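Local coordinates for protein arginyl-tRNA synthetase, putative (Plasmodium falciparum, PDB 5JLD) that probably joins L-arginine to its cognate tRNA(Arg) at the expense of ATP, as a class I arginyl-tRNA synthetase of the malaria parasite, at residues A[437-442]-A[588-593]; A[445-450]-A[475-480]. All blocks are in the same frame, centred on the assembly; numbering follows the deposited sequence. Where two conformers were deposited one is given.

Interaction 1. Residues A[437-442]-A[588-593]; sequences DQLSES and KPIEKL
The backbones of Leu439 and Ile590 lie level, with CA atoms 8.4 Å apart, and one turn further along helix 436-453 those of Ser442 and Lys588 come closer still, their CA atoms at 6.8 Å. This is a C-terminal tail laid against a helix: residues 588-593 form an irregular run after helix 564-584, the last helix of the chain, so the end of the DALR anticodon-binding region packs on a helix of the class I catalytic region. The contact is small and near the surface, and its greasy part is three side chains. Leu439, with CG anti to the backbone N (chi1 179°), reaches over to Ile590 and places CD1 against two branches at once, at 3.7 Å from Ile590 CG2 and equally near Ile590 CD1. Its other methyl turns to the end of the tail, where Leu439 CD2 meets Leu593 CD2 at 4.0 Å. Leu439, the buried member of the group, also touches Leu416 of helix 401-420. Ser442 works differently. Its hydroxyl lies along the aliphatic part of Lys588, with Ser442 OG 3.4 Å from Lys588 CD, and CB of the same lysine lies only slightly farther off. Beyond that point the lysine chain runs on extended, and its ammonium group forms a salt bridge with Asp267. The polar connection between the two segments is made by a water. It donates a hydrogen bond to Lys588 O at 2.6 Å and a weak one to Ser442 O. The same water also hydrogen-bonds Ser442 OG, at 3.2 Å.

Interaction 2. Residues A[445-450]-A[475-480]; sequences VSAIKY and TGIYII
Ala447 and Gly476 bring two helices together, their CA atoms only 4.3 Å apart, where helix 436-453 meets the first turn of helix 476-492 in the helical C-terminal part of this class I synthetase. The short axes pass 8.7 Å from each other at 117°, and with no side chain on Gly476 the Tyr450 side chain can lie close against its backbone. A chi1 of -179° swings the Tyr450 ring away from its own backbone N and across the helix start: CB is 3.6 Å from Gly476 CA, and CG is near the same residue's N and CA. Next CD2 comes to 3.2 Å from Gly476 N and CE2 passes Thr475 C, both approached obliquely. One ring face receives Ile479 CG1, offset toward the rim near CE1. At the tip, OH hydrogen-bonds Asn474 OD1. On the other flank, Ile480 CD1 reaches Ser446 CB at 3.6 Å, while Ile477 CD1 touches the Ala447 methyl. Thr475 is the N-cap, its OG1 accepting from Tyr478 N as well as bonding Asn470 O. The Gly476 amide instead donates to a water, 3.1 Å from Gly476 N, which in turn donates to Ala447 O at 2.7 Å.

Overall arrangement
Interactions 1 and 2 lie about 11 Å apart, centre to centre, on successive stretches of helix 436-453, about two turns apart: residues 437-442 take the C-terminal tail, residues 445-450 the start of helix 476-492. Along the chain both segments of interaction 2 fall between those of interaction 1, and the intervening chain is largely helical. The two also touch directly. Lys588 N probably hydrogen-bonds Ser446 OG, and Ile480 CG2 is packed by Leu593 CD1 and by Ile590 CG1. One helix of the catalytic region thus packs against both helix 476-492, most of which probably belongs to the anticodon-binding region, and the end of that region.

Interaction 1. Residues A[437-442]-A[588-593]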
# COMPACT_ATOMS: atom_id res chain seq x y z
N ASP A 437 28.22 1.43 -7.63
CA ASP A 437 27.50 0.16 -7.48
C ASP A 437 26.26 0.30 -6.61
O ASP A 437 25.15 -0.03 -7.05
CB ASP A 437 28.43 -0.90 -6.91
CG ASP A 437 29.52 -1.29 -7.88
OD1 ASP A 437 29.27 -1.18 -9.09
OD2 ASP A 437 30.62 -1.69 -7.44
N GLN A 438 26.43 0.81 -5.40
CA GLN A 438 25.32 0.96 -4.46
C GLN A 438 24.27 1.89 -5.04
O GLN A 438 23.08 1.65 -4.91
CB GLN A 438 25.80 1.51 -3.11
N LEU A 439 24.74 2.95 -5.69
CA LEU A 439 23.85 3.92 -6.31
C LEU A 439 23.00 3.27 -7.40
O LEU A 439 21.78 3.48 -7.45
CB LEU A 439 24.64 5.10 -6.88
CG LEU A 439 23.82 6.18 -7.59
CD1 LEU A 439 22.91 6.90 -6.61
CD2 LEU A 439 24.73 7.19 -8.29
N SER A 440 23.66 2.50 -8.25
CA SER A 440 22.98 1.76 -9.32
C SER A 440 21.93 0.79 -8.76
O SER A 440 20.81 0.72 -9.25
CB SER A 440 23.99 0.99 -10.17
OG SER A 440 24.98 1.86 -10.70
N GLU A 441 22.32 0.03 -7.73
CA GLU A 441 21.39 -0.91 -7.12
C GLU A 441 20.18 -0.17 -6.54
O GLU A 441 19.04 -0.61 -6.66
CB GLU A 441 22.08 -1.72 -6.03
CG GLU A 441 21.18 -2.75 -5.35
CD GLU A 441 21.98 -3.75 -4.53
OE1 GLU A 441 22.45 -3.40 -3.43
OE2 GLU A 441 22.17 -4.89 -5.02
N SER A 442 20.45 0.97 -5.91
CA SER A 442 19.38 1.80 -5.34
C SER A 442 18.43 2.24 -6.45
O SER A 442 17.21 2.10 -6.33
CB SER A 442 19.97 3.00 -4.61
OG SER A 442 19.06 3.51 -3.66
N LYS A 588 14.23 5.11 -2.58
CA LYS A 588 15.23 5.87 -1.84
C LYS A 588 15.63 7.14 -2.58
O LYS A 588 16.28 7.07 -3.63
CB LYS A 588 16.49 5.04 -1.58
CG LYS A 588 16.27 3.84 -0.66
CD LYS A 588 17.50 2.95 -0.71
CE LYS A 588 17.54 2.01 0.49
NZ LYS A 588 18.76 1.17 0.44
N PRO A 589 15.24 8.29 -2.04
CA PRO A 589 15.65 9.56 -2.65
C PRO A 589 17.17 9.69 -2.68
O PRO A 589 17.83 9.37 -1.69
CB PRO A 589 15.01 10.62 -1.74
CG PRO A 589 13.80 9.93 -1.16
CD PRO A 589 14.27 8.49 -0.95
N ILE A 590 17.70 10.12 -3.83
CA ILE A 590 19.10 10.48 -4.00
C ILE A 590 19.17 11.99 -4.22
O ILE A 590 18.49 12.52 -5.10
CB ILE A 590 19.74 9.76 -5.20
CG1 ILE A 590 19.22 8.31 -5.32
CG2 ILE A 590 21.27 9.83 -5.12
CD1 ILE A 590 19.94 7.32 -4.46
N GLU A 591 20.00 12.67 -3.44
CA GLU A 591 20.03 14.12 -3.45
C GLU A 591 20.85 14.68 -4.61
O GLU A 591 20.44 15.66 -5.24
CB GLU A 591 20.57 14.65 -2.12
CG GLU A 591 19.53 14.71 -1.02
CD GLU A 591 19.90 15.69 0.08
N LYS A 592 21.99 14.07 -4.90
CA LYS A 592 22.86 14.59 -5.96
C LYS A 592 23.05 13.59 -7.10
O LYS A 592 23.53 12.47 -6.90
CB LYS A 592 24.22 14.98 -5.39
N LEU A 593 22.67 14.01 -8.31
CA LEU A 593 22.83 13.19 -9.51
C LEU A 593 23.31 14.00 -10.73
O LEU A 593 22.57 14.83 -11.27
CB LEU A 593 21.52 12.47 -9.84
CG LEU A 593 21.23 11.25 -8.97
CD1 LEU A 593 19.81 10.75 -9.21
CD2 LEU A 593 22.25 10.16 -9.23
O HOH W 1 16.82 5.13 -5.34

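Interaction 2. Residues A[445-450]-A[475-480]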
# COMPACT_ATOMS: atom_id res chain seq x y z
N VAL A 445 16.36 -0.85 -7.77
CA VAL A 445 15.37 -1.27 -6.79
C VAL A 445 14.19 -0.30 -6.75
O VAL A 445 13.01 -0.70 -6.82
CB VAL A 445 16.01 -1.41 -5.40
CG1 VAL A 445 14.95 -1.59 -4.32
CG2 VAL A 445 17.00 -2.58 -5.40
N SER A 446 14.53 0.99 -6.67
CA SER A 446 13.52 2.05 -6.70
C SER A 446 12.66 1.99 -7.96
O SER A 446 11.43 2.14 -7.89
CB SER A 446 14.19 3.42 -6.59
OG SER A 446 14.67 3.65 -5.27
N ALA A 447 13.31 1.74 -9.09
CA ALA A 447 12.65 1.66 -10.39
C ALA A 447 11.66 0.51 -10.43
O ALA A 447 10.52 0.69 -10.85
CB ALA A 447 13.69 1.52 -11.51
N ILE A 448 12.11 -0.67 -10.03
CA ILE A 448 11.25 -1.85 -9.93
C ILE A 448 10.02 -1.56 -9.06
O ILE A 448 8.86 -1.85 -9.46
CB ILE A 448 12.02 -3.07 -9.34
CG1 ILE A 448 13.03 -3.62 -10.35
CG2 ILE A 448 11.07 -4.17 -8.88
CD1 ILE A 448 13.78 -4.86 -9.87
N LYS A 449 10.27 -0.98 -7.89
CA LYS A 449 9.17 -0.73 -6.95
C LYS A 449 8.15 0.23 -7.55
O LYS A 449 6.94 -0.05 -7.49
CB LYS A 449 9.68 -0.18 -5.61
CG LYS A 449 10.47 -1.21 -4.79
CD LYS A 449 10.74 -0.71 -3.39
CE LYS A 449 11.64 -1.66 -2.58
NZ LYS A 449 11.75 -1.14 -1.18
N TYR A 450 8.62 1.34 -8.11
CA TYR A 450 7.70 2.32 -8.72
C TYR A 450 6.93 1.73 -9.88
O TYR A 450 5.71 1.91 -9.97
CB TYR A 450 8.43 3.58 -9.22
CG TYR A 450 7.45 4.58 -9.80
CD1 TYR A 450 6.69 5.40 -8.97
CD2 TYR A 450 7.28 4.70 -11.18
CE1 TYR A 450 5.78 6.30 -9.48
CE2 TYR A 450 6.37 5.61 -11.71
CZ TYR A 450 5.63 6.41 -10.86
OH TYR A 450 4.72 7.31 -11.36
N THR A 475 8.56 6.83 -14.92
CA THR A 475 9.39 5.81 -14.27
C THR A 475 9.93 6.28 -12.92
O THR A 475 10.03 7.48 -12.65
CB THR A 475 10.59 5.42 -15.13
OG1 THR A 475 11.44 6.56 -15.31
CG2 THR A 475 10.14 4.90 -16.51
N GLY A 476 10.33 5.31 -12.09
CA GLY A 476 10.97 5.63 -10.82
C GLY A 476 12.26 6.42 -10.98
O GLY A 476 12.58 7.28 -10.15
N ILE A 477 12.99 6.13 -12.05
CA ILE A 477 14.19 6.87 -12.43
C ILE A 477 13.88 8.36 -12.68
O ILE A 477 14.59 9.26 -12.20
CB ILE A 477 14.82 6.27 -13.70
CG1 ILE A 477 15.12 4.77 -13.50
CG2 ILE A 477 16.04 7.07 -14.14
CD1 ILE A 477 15.99 4.45 -12.28
N TYR A 478 12.80 8.60 -13.42
CA TYR A 478 12.31 9.95 -13.67
C TYR A 478 12.02 10.67 -12.36
O TYR A 478 12.47 11.81 -12.15
CB TYR A 478 11.06 9.89 -14.54
CG TYR A 478 10.20 11.13 -14.49
CD1 TYR A 478 10.50 12.25 -15.26
CD2 TYR A 478 9.07 11.18 -13.68
CE1 TYR A 478 9.70 13.39 -15.22
CE2 TYR A 478 8.28 12.29 -13.63
CZ TYR A 478 8.59 13.40 -14.40
OH TYR A 478 7.78 14.51 -14.33
N ILE A 479 11.29 10.00 -11.48
CA ILE A 479 10.89 10.60 -10.21
C ILE A 479 12.14 10.98 -9.42
O ILE A 479 12.26 12.09 -8.87
CB ILE A 479 10.04 9.64 -9.38
CG1 ILE A 479 8.82 9.15 -10.18
CG2 ILE A 479 9.61 10.30 -8.06
CD1 ILE A 479 7.71 10.17 -10.32
N ILE A 480 13.10 10.06 -9.43
CA ILE A 480 14.34 10.26 -8.70
C ILE A 480 15.09 11.47 -9.23
O ILE A 480 15.56 12.31 -8.44
CB ILE A 480 15.19 8.98 -8.76
CG1 ILE A 480 14.52 7.89 -7.92
CG2 ILE A 480 16.60 9.22 -8.24
CD1 ILE A 480 15.13 6.53 -8.09
O HOH W 2 10.34 2.32 -12.98